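Local coordinates for protein beta-galactosidase (PDB 4OIF) that probably hydrolyses terminal non-reducing beta-D-galactose residues from beta-D-galactosides as a zinc-binding, trimeric family 42 glycoside hydrolase, at residues 301-304 with 305-309; 348-351 with 352-356. All blocks are in the same frame, centred on the assembly; numbering follows the deposited sequence.

Contact 1. Residues 301-304 with 305-309; sequences MKVG and FINDL
Phe305 takes up the carbonyl of Met301 through its amide (N to O 2.9 Å), the first of four successive i to i+4 bonds. Its CB rests 3.3 Å from Lys302 O, and with CG anti to the backbone N (chi1 179°) the ring swings off this turn to meet Tyr446 edge-to-face. Ile306 repeats the pattern on Lys302 O (N to O 3.0 Å) and lays its CG1 near the same oxygen; the amine of Lys302 leaves in another direction, to salt bridges with Asp262 and Glu294. Asn307 N reaches Val303 O in the carbonyl plane, nearly straight at 167°. The two side chains run side by side, pointing the same way, with Val303 CG1 4.1 Å from Asn307 ND2. Asp308 N closes on Gly304 O (2.9 Å), while its carboxylate carbon CG stands 3.1 Å from that oxygen; Tyr446 and Arg311 hold the carboxylate oxygens. This is one buried stretch of helix 296-312, the helical link of a beta-alpha-beta unit between strands 282-284 and 319-322 of the TIM barrel. Val303 and Asn307 face helix 341-351, whereas Met301 and Phe305 lie against helix 438-451.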
ATOM      1  N   MET A 301     -10.958  -4.535 -28.354  1.00 10.66           N
ATOM      2  CA  MET A 301     -11.163  -5.973 -28.229  1.00  9.91           C
ATOM      3  C   MET A 301     -11.747  -6.340 -26.868  1.00 11.09           C
ATOM      4  O   MET A 301     -12.706  -7.125 -26.794  1.00 10.73           O
ATOM      5  CB  MET A 301      -9.851  -6.721 -28.442  1.00 10.21           C
ATOM      6  CG  MET A 301     -10.010  -8.230 -28.461  1.00  9.59           C
ATOM      7  SD  MET A 301      -8.446  -9.041 -28.784  1.00 14.24           S
ATOM      8  CE  MET A 301      -7.508  -8.431 -27.390  1.00 14.20           C
ATOM      9  N   LYS A 302     -11.170  -5.786 -25.797  1.00  8.92           N
ATOM     10  CA  LYS A 302     -11.719  -6.031 -24.450  1.00 12.67           C
ATOM     11  C   LYS A 302     -13.194  -5.621 -24.332  1.00  7.67           C
ATOM     12  O   LYS A 302     -14.043  -6.346 -23.748  1.00  7.68           O
ATOM     13  CB  LYS A 302     -10.901  -5.291 -23.388  1.00  9.97           C
ATOM     14  CG  LYS A 302      -9.548  -5.895 -23.084  1.00  4.10           C
ATOM     15  CD  LYS A 302      -8.858  -5.093 -22.007  1.00  7.63           C
ATOM     16  CE  LYS A 302      -7.365  -5.253 -22.054  1.00 11.02           C
ATOM     17  NZ  LYS A 302      -6.680  -4.336 -21.094  1.00 23.39           N
ATOM     18  N   VAL A 303     -13.497  -4.459 -24.909  1.00 10.36           N
ATOM     19  CA  VAL A 303     -14.860  -3.945 -24.895  1.00  9.59           C
ATOM     20  C   VAL A 303     -15.792  -4.901 -25.632  1.00 10.17           C
ATOM     21  O   VAL A 303     -16.882  -5.233 -25.156  1.00  8.47           O
ATOM     22  CB  VAL A 303     -14.938  -2.542 -25.525  1.00 11.45           C
ATOM     23  CG1 VAL A 303     -16.374  -2.031 -25.517  1.00  5.86           C
ATOM     24  CG2 VAL A 303     -14.027  -1.579 -24.782  1.00  7.33           C
ATOM     25  N   GLY A 304     -15.340  -5.363 -26.792  1.00 11.96           N
ATOM     26  CA  GLY A 304     -16.115  -6.288 -27.595  1.00  8.79           C
ATOM     27  C   GLY A 304     -16.367  -7.585 -26.851  1.00 16.57           C
ATOM     28  O   GLY A 304     -17.446  -8.157 -26.952  1.00 10.15           O
ATOM     29  N   PHE A 305     -15.368  -8.042 -26.096  1.00 14.06           N
ATOM     30  CA  PHE A 305     -15.528  -9.227 -25.274  1.00  7.62           C
ATOM     31  C   PHE A 305     -16.664  -9.024 -24.281  1.00 11.08           C
ATOM     32  O   PHE A 305     -17.592  -9.859 -24.202  1.00 10.79           O
ATOM     33  CB  PHE A 305     -14.235  -9.562 -24.542  1.00  8.15           C
ATOM     34  CG  PHE A 305     -14.332 -10.773 -23.645  1.00  7.94           C
ATOM     35  CD1 PHE A 305     -14.095 -12.044 -24.151  1.00  6.57           C
ATOM     36  CD2 PHE A 305     -14.631 -10.636 -22.283  1.00  7.78           C
ATOM     37  CE1 PHE A 305     -14.163 -13.170 -23.317  1.00 15.34           C
ATOM     38  CE2 PHE A 305     -14.704 -11.743 -21.447  1.00  7.16           C
ATOM     39  CZ  PHE A 305     -14.471 -13.020 -21.966  1.00 10.36           C
ATOM     40  N   ILE A 306     -16.617  -7.922 -23.531  1.00  9.06           N
ATOM     41  CA  ILE A 306     -17.717  -7.709 -22.573  1.00 20.40           C
ATOM     42  C   ILE A 306     -19.084  -7.579 -23.265  1.00 13.57           C
ATOM     43  O   ILE A 306     -20.093  -8.110 -22.782  1.00  9.10           O
ATOM     44  CB  ILE A 306     -17.498  -6.474 -21.691  1.00 19.23           C
ATOM     45  CG1 ILE A 306     -16.308  -6.708 -20.783  1.00 17.31           C
ATOM     46  CG2 ILE A 306     -18.719  -6.245 -20.792  1.00 11.45           C
ATOM     47  CD1 ILE A 306     -16.584  -7.736 -19.699  1.00 24.93           C
ATOM     48  N   ASN A 307     -19.119  -6.893 -24.401  1.00 13.75           N
ATOM     49  CA  ASN A 307     -20.360  -6.809 -25.158  1.00  6.97           C
ATOM     50  C   ASN A 307     -20.871  -8.187 -25.517  1.00  9.71           C
ATOM     51  O   ASN A 307     -22.047  -8.463 -25.390  1.00 10.17           O
ATOM     52  CB  ASN A 307     -20.172  -5.990 -26.419  1.00 10.02           C
ATOM     53  CG  ASN A 307     -20.130  -4.504 -26.151  1.00 16.95           C
ATOM     54  OD1 ASN A 307     -20.527  -4.028 -25.080  1.00 13.97           O
ATOM     55  ND2 ASN A 307     -19.663  -3.755 -27.139  1.00 12.70           N
ATOM     56  N   ASP A 308     -19.981  -9.063 -25.956  1.00  7.77           N
ATOM     57  CA  ASP A 308     -20.410 -10.378 -26.370  1.00  8.76           C
ATOM     58  C   ASP A 308     -20.967 -11.123 -25.164  1.00 17.76           C
ATOM     59  O   ASP A 308     -21.993 -11.828 -25.250  1.00 14.28           O
ATOM     60  CB  ASP A 308     -19.254 -11.122 -27.023  1.00  7.71           C
ATOM     61  CG  ASP A 308     -18.886 -10.532 -28.375  1.00 15.19           C
ATOM     62  OD1 ASP A 308     -19.694  -9.752 -28.930  1.00 10.46           O
ATOM     63  OD2 ASP A 308     -17.793 -10.836 -28.887  1.00 10.96           O
ATOM     64  N   LEU A 309     -20.314 -10.936 -24.028  1.00 11.83           N
ATOM     65  CA  LEU A 309     -20.786 -11.574 -22.820  1.00  9.16           C
ATOM     66  C   LEU A 309     -22.217 -11.126 -22.490  1.00 12.98           C
ATOM     67  O   LEU A 309     -23.118 -11.958 -22.322  1.00 15.78           O
ATOM     68  CB  LEU A 309     -19.831 -11.278 -21.654  1.00 10.14           C
ATOM     69  CG  LEU A 309     -20.285 -11.757 -20.270  1.00 16.40           C
ATOM     70  CD1 LEU A 309     -20.486 -13.270 -20.220  1.00  8.23           C
ATOM     71  CD2 LEU A 309     -19.303 -11.309 -19.215  1.00 11.23           C
TER

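Contact 2. Residues 348-351 with 352-356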
ATOM      1  N   GLN A 348     -19.316   0.690 -32.397  1.00  6.10           N
ATOM      2  CA  GLN A 348     -18.882  -0.623 -31.927  1.00  5.97           C
ATOM      3  C   GLN A 348     -19.925  -1.224 -31.002  1.00 14.32           C
ATOM      4  O   GLN A 348     -20.200  -2.434 -31.040  1.00  9.75           O
ATOM      5  CB  GLN A 348     -17.543  -0.553 -31.204  1.00  8.58           C
ATOM      6  CG  GLN A 348     -17.043  -1.938 -30.821  1.00  7.67           C
ATOM      7  CD  GLN A 348     -15.868  -1.930 -29.863  1.00 11.62           C
ATOM      8  OE1 GLN A 348     -15.671  -0.980 -29.095  1.00  8.14           O
ATOM      9  NE2 GLN A 348     -15.083  -3.007 -29.893  1.00  5.10           N
ATOM     10  N   MET A 349     -20.510  -0.368 -30.170  1.00  8.88           N
ATOM     11  CA  MET A 349     -21.554  -0.820 -29.268  1.00  9.49           C
ATOM     12  C   MET A 349     -22.739  -1.369 -30.045  1.00 14.07           C
ATOM     13  O   MET A 349     -23.239  -2.455 -29.723  1.00 14.34           O
ATOM     14  CB  MET A 349     -21.989   0.312 -28.344  1.00 15.86           C
ATOM     15  CG  MET A 349     -21.027   0.529 -27.192  1.00 11.96           C
ATOM     16  SD  MET A 349     -21.031  -0.873 -26.062  1.00 28.86           S
ATOM     17  CE  MET A 349     -19.632  -0.458 -25.025  1.00 17.57           C
ATOM     18  N   ILE A 350     -23.183  -0.639 -31.068  1.00  8.12           N
ATOM     19  CA  ILE A 350     -24.294  -1.144 -31.882  1.00  4.84           C
ATOM     20  C   ILE A 350     -23.916  -2.449 -32.611  1.00  8.77           C
ATOM     21  O   ILE A 350     -24.736  -3.347 -32.786  1.00  8.91           O
ATOM     22  CB  ILE A 350     -24.759  -0.086 -32.914  1.00 14.67           C
ATOM     23  CG1 ILE A 350     -25.130   1.218 -32.198  1.00  9.16           C
ATOM     24  CG2 ILE A 350     -25.943  -0.600 -33.770  1.00  2.60           C
ATOM     25  CD1 ILE A 350     -26.242   1.057 -31.187  1.00 11.38           C
ATOM     26  N   ALA A 351     -22.662  -2.559 -33.020  1.00 11.84           N
ATOM     27  CA  ALA A 351     -22.228  -3.684 -33.829  1.00 11.32           C
ATOM     28  C   ALA A 351     -22.233  -5.008 -33.047  1.00 13.42           C
ATOM     29  O   ALA A 351     -22.444  -6.073 -33.626  1.00 10.48           O
ATOM     30  CB  ALA A 351     -20.848  -3.410 -34.397  1.00  6.19           C
ATOM     31  N   HIS A 352     -22.000  -4.938 -31.740  1.00 12.20           N
ATOM     32  CA  HIS A 352     -21.946  -6.139 -30.921  1.00  4.56           C
ATOM     33  C   HIS A 352     -23.283  -6.416 -30.255  1.00  7.90           C
ATOM     34  O   HIS A 352     -23.387  -7.335 -29.453  1.00  5.85           O
ATOM     35  CB  HIS A 352     -20.844  -6.031 -29.863  1.00  9.17           C
ATOM     36  CG  HIS A 352     -19.464  -6.282 -30.394  1.00  9.52           C
ATOM     37  ND1 HIS A 352     -18.839  -7.507 -30.296  1.00  7.47           N
ATOM     38  CD2 HIS A 352     -18.592  -5.466 -31.033  1.00  6.02           C
ATOM     39  CE1 HIS A 352     -17.644  -7.434 -30.854  1.00  7.25           C
ATOM     40  NE2 HIS A 352     -17.468  -6.206 -31.307  1.00  4.37           N
ATOM     41  N   GLY A 353     -24.311  -5.639 -30.601  1.00  9.93           N
ATOM     42  CA  GLY A 353     -25.665  -5.989 -30.212  1.00  8.98           C
ATOM     43  C   GLY A 353     -26.535  -4.964 -29.496  1.00 12.12           C
ATOM     44  O   GLY A 353     -27.725  -5.204 -29.292  1.00 19.39           O
ATOM     45  N   SER A 354     -25.978  -3.822 -29.120  1.00 10.45           N
ATOM     46  CA  SER A 354     -26.775  -2.814 -28.416  1.00  9.50           C
ATOM     47  C   SER A 354     -27.836  -2.151 -29.300  1.00  9.35           C
ATOM     48  O   SER A 354     -27.568  -1.799 -30.453  1.00 10.30           O
ATOM     49  CB  SER A 354     -25.865  -1.737 -27.831  1.00  8.71           C
ATOM     50  OG  SER A 354     -26.617  -0.754 -27.144  1.00 12.78           O
ATOM     51  N   ASP A 355     -29.040  -1.983 -28.758  1.00 14.44           N
ATOM     52  CA  ASP A 355     -30.080  -1.188 -29.419  1.00 14.00           C
ATOM     53  C   ASP A 355     -30.191   0.208 -28.806  1.00  9.61           C
ATOM     54  O   ASP A 355     -31.227   0.866 -28.923  1.00 14.82           O
ATOM     55  CB  ASP A 355     -31.438  -1.895 -29.362  1.00  6.53           C
ATOM     56  CG  ASP A 355     -31.552  -3.010 -30.386  1.00 14.24           C
ATOM     57  OD1 ASP A 355     -30.745  -3.035 -31.341  1.00  8.32           O
ATOM     58  OD2 ASP A 355     -32.454  -3.863 -30.241  1.00 17.07           O
ATOM     59  N   SER A 356     -29.120   0.671 -28.172  1.00  9.20           N
ATOM     60  CA  SER A 356     -29.094   2.024 -27.624  1.00 14.57           C
ATOM     61  C   SER A 356     -27.681   2.581 -27.505  1.00 15.98           C
ATOM     62  O   SER A 356     -26.718   1.830 -27.391  1.00 10.51           O
ATOM     63  CB  SER A 356     -29.759   2.063 -26.247  1.00 13.30           C
ATOM     64  OG  SER A 356     -29.007   1.324 -25.302  1.00 15.76           O
TER
HETATM   65  O   HOH W   1     -15.515  -5.013 -32.071  1.00  6.59           O
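Gln348 and His352, one helical turn apart, meet with amide and imidazole planes 74° apart. The glutamine's methylene CG lies 3.9 Å from His352 CD2, and its chain runs on extended until water 1 receives a hydrogen bond from NE2 (3.0 Å); the same water lies 2.4 Å from His352 NE2, too close to be a reliable bond. Gln348 NE2 also bonds the carbonyl of Ala300. With His352 CG anti to its own carbonyl carbon (chi1 -78°), the ring edge comes beside Gln348 O, which lies in the ring plane 3.4 Å from CD2. ND1 is hydrogen-bonded to Asp308 OD1. Replacing His352 by an alanine is likely to cost the carboxylate of Asp308 this partner and to strip the ring edge from beside Gln348 O. Ser354 turns its CB toward the helix end, 3.3 Å from Met349 O, while OG donates to Ser356 O (2.6 Å) on a lone pair. Beside it, Ile350 CD1 sits 3.2 Å from Ser354 O. The backbone makes a Schellman motif: Ser354 N bonds Met349 O (3.1 Å) and Gly353 N bonds Ile350 O from above the carbonyl plane, with Gly353 as the C' residue at positive phi (128°). This cap ends helix 341-351 and turns the chain into strand 356-359, which pairs with strand 16-21 in the TIM barrel.

Overall arrangement
Both contacts are buried, and both belong to the TIM-barrel domain. Contact 1 lies within one uninterrupted helix, where regular backbone bonds do the joining and most side chains look outward to other elements. Contact 2 is the end of the next helix along the chain, where the hydrogen-bond pattern changes and a water, a serine hydroxyl and an imidazole take part. The two helices touch directly where Val303 CG1 and Met349 CE pack 3.7 Å apart; the polar link from Asp308 joins helix 296-312 to His352, the residue just beyond helix 341-351. Helix 438-451 borders contact 1, whereas strand 638-645 covers part of contact 2.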